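Local structure of trichothecene 3-O-acetyltransferase (Fusarium sporotrichioides, 2ZBA) at residues 217-222 and 322-327. The protein acetylates the 3-hydroxyl group of trichothecene mycotoxins, drawing on acetyl-coenzyme A, in the biosynthetic pathway that leads to T-2 toxin. Sequence-based numbering, arbitrary orientation.
Sequences LDHQIA and YHDSTV. With CA (calcium ion), chain H; CA (calcium ion), chain G.
The phenolic oxygen of Y322 is gripped from two sources: NE2 of Q220 donates to Y322 OH at 2.9 Å, with an N-H...O angle of 160°, and the hydroxyl also hydrogen-bonds the backbone carbonyl of L373. The OH lies almost in the amide plane of Q220, and NE2 meets the phenol at its edge, near the ring plane, although the amide is turned almost perpendicular to the ring. Glutamine suits this buried place because its extended chain carries an amide whose NE2 also hydrogen-bonds OD1 of N319. H219 takes the face of the phenol. Its CB sits over that face, 3.6 Å from the Y322 ring centroid, and Y322 CB returns the contact over the middle of the imidazole, 3.4 Å from the H219 centroid. Tyrosine thus offers a flat face as well as a hydroxyl, and histidine a flat ring for a methylene to cover. The planes are only 18° apart but slid so far that the rings barely overlap. H219 has CG anti to its carbonyl carbon (chi1 -67°), which lays the imidazole over Y322 CB, with D324 OD2 at its edge, near the ring plane. Y322 and D324 belong to strand 318-326, an outermost strand of the seven-stranded mixed sheet in this BAHD-superfamily enzyme, and H219 lies in a 3-10 turn that packs against it. The turn and the loop after it bind calcium. One ion takes D218 O, D218 OD1 and I221 O, the last at 2.2 Å, with D376 adding ligands. Aspartate fits because OD1 bridges to a second calcium, which OD2 chelates at 2.6 Å beside three waters.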
loop_
_atom_site.group_PDB
_atom_site.type_symbol
_atom_site.label_atom_id
_atom_site.label_comp_id
_atom_site.label_asym_id
_atom_site.label_seq_id
_atom_site.Cartn_x
_atom_site.Cartn_y
_atom_site.Cartn_z
ATOM N N LEU A 217 1.695 14.093 18.109
ATOM C CA LEU A 217 0.546 13.631 17.313
ATOM C C LEU A 217 -0.090 14.697 16.402
ATOM O O LEU A 217 -1.091 14.439 15.728
ATOM C CB LEU A 217 -0.503 12.954 18.205
ATOM C CG LEU A 217 -0.076 11.635 18.868
ATOM C CD1 LEU A 217 -1.283 10.900 19.306
ATOM C CD2 LEU A 217 0.787 10.716 17.974
ATOM N N ASP A 218 0.527 15.867 16.348
ATOM C CA ASP A 218 0.050 16.973 15.511
ATOM C C ASP A 218 -0.222 16.531 14.051
ATOM O O ASP A 218 -1.330 16.730 13.541
ATOM C CB ASP A 218 1.029 18.137 15.566
ATOM C CG ASP A 218 0.712 19.241 14.558
ATOM O OD1 ASP A 218 -0.443 19.417 14.097
ATOM O OD2 ASP A 218 1.644 19.984 14.246
ATOM N N HIS A 219 0.751 15.894 13.417
ATOM C CA HIS A 219 0.591 15.452 12.010
ATOM C C HIS A 219 -0.549 14.462 11.769
ATOM O O HIS A 219 -0.944 14.219 10.605
ATOM C CB HIS A 219 1.861 14.788 11.497
ATOM C CG HIS A 219 3.033 15.701 11.361
ATOM N ND1 HIS A 219 3.101 16.696 10.410
ATOM C CD2 HIS A 219 4.223 15.709 12.002
ATOM C CE1 HIS A 219 4.268 17.310 10.503
ATOM N NE2 HIS A 219 4.965 16.728 11.461
ATOM N N GLN A 220 -1.046 13.864 12.843
ATOM C CA GLN A 220 -2.146 12.894 12.721
ATOM C C GLN A 220 -3.465 13.371 13.320
ATOM O O GLN A 220 -4.394 12.590 13.436
ATOM C CB GLN A 220 -1.724 11.512 13.239
ATOM C CG GLN A 220 -0.363 11.110 12.639
ATOM C CD GLN A 220 0.244 9.869 13.244
ATOM O OE1 GLN A 220 0.167 9.655 14.438
ATOM N NE2 GLN A 220 0.921 9.076 12.412
ATOM N N ILE A 221 -3.553 14.661 13.648
ATOM C CA ILE A 221 -4.804 15.260 14.155
ATOM C C ILE A 221 -5.105 16.568 13.425
ATOM O O ILE A 221 -4.202 17.393 13.265
ATOM C CB ILE A 221 -4.773 15.519 15.697
ATOM C CG1 ILE A 221 -4.493 14.216 16.459
ATOM C CG2 ILE A 221 -6.139 16.122 16.178
ATOM C CD1 ILE A 221 -3.874 14.415 17.849
ATOM N N ALA A 222 -6.357 16.731 12.978
ATOM C CA ALA A 222 -6.863 17.948 12.293
ATOM C C ALA A 222 -8.404 17.857 12.430
ATOM O O ALA A 222 -8.871 16.759 12.640
ATOM C CB ALA A 222 -6.388 17.982 10.847
ATOM N N TYR A 322 6.862 12.151 8.859
ATOM C CA TYR A 322 6.450 13.431 8.301
ATOM C C TYR A 322 7.616 14.387 8.188
ATOM O O TYR A 322 8.488 14.439 9.052
ATOM C CB TYR A 322 5.337 14.023 9.155
ATOM C CG TYR A 322 4.181 13.069 9.319
ATOM C CD1 TYR A 322 3.230 12.914 8.307
ATOM C CD2 TYR A 322 4.054 12.281 10.471
ATOM C CE1 TYR A 322 2.161 11.994 8.452
ATOM C CE2 TYR A 322 2.993 11.374 10.618
ATOM C CZ TYR A 322 2.050 11.246 9.611
ATOM O OH TYR A 322 1.008 10.356 9.770
ATOM N N HIS A 323 7.637 15.136 7.096
ATOM C CA HIS A 323 8.783 15.949 6.755
ATOM C C HIS A 323 8.267 17.266 6.207
ATOM O O HIS A 323 7.658 17.296 5.147
ATOM C CB HIS A 323 9.678 15.207 5.741
ATOM C CG HIS A 323 10.061 13.826 6.182
ATOM N ND1 HIS A 323 9.303 12.714 5.887
ATOM C CD2 HIS A 323 11.082 13.389 6.961
ATOM C CE1 HIS A 323 9.848 11.652 6.452
ATOM N NE2 HIS A 323 10.925 12.035 7.110
ATOM N N ASP A 324 8.481 18.346 6.955
ATOM C CA ASP A 324 8.041 19.663 6.527
ATOM C C ASP A 324 9.216 20.501 6.079
ATOM O O ASP A 324 10.279 20.482 6.706
ATOM C CB ASP A 324 7.311 20.384 7.656
ATOM C CG ASP A 324 6.080 19.662 8.098
ATOM O OD1 ASP A 324 5.140 19.526 7.291
ATOM O OD2 ASP A 324 6.039 19.250 9.265
ATOM N N SER A 325 9.016 21.230 4.989
ATOM C CA SER A 325 10.032 22.091 4.418
ATOM C C SER A 325 9.286 23.125 3.570
ATOM O O SER A 325 8.121 23.436 3.851
ATOM C CB SER A 325 10.994 21.242 3.580
ATOM O OG SER A 325 12.087 21.989 3.078
ATOM N N THR A 326 9.947 23.666 2.548
ATOM C CA THR A 326 9.283 24.548 1.585
ATOM C C THR A 326 9.614 24.052 0.191
ATOM O O THR A 326 10.680 23.488 -0.023
ATOM C CB THR A 326 9.720 26.042 1.713
ATOM O OG1 THR A 326 11.136 26.150 1.515
ATOM C CG2 THR A 326 9.341 26.624 3.086
ATOM N N VAL A 327 8.697 24.253 -0.747
ATOM C CA VAL A 327 8.893 23.822 -2.139
ATOM C C VAL A 327 10.278 24.198 -2.724
ATOM O O VAL A 327 10.943 23.356 -3.313
ATOM C CB VAL A 327 7.734 24.315 -3.074
ATOM C CG1 VAL A 327 7.950 23.812 -4.480
ATOM C CG2 VAL A 327 6.383 23.825 -2.564
HETATM CA CA CA H . -2.537 18.735 12.970
HETATM CA CA CA G . 0.236 21.248 12.521
HETATM O O HOH W 1 2.142 22.383 12.201
HETATM O O HOH W 2 -0.265 21.956 10.167
HETATM O O HOH W 3 1.405 19.723 11.391
HETATM O O HOH W 4 -3.165 19.536 15.228
#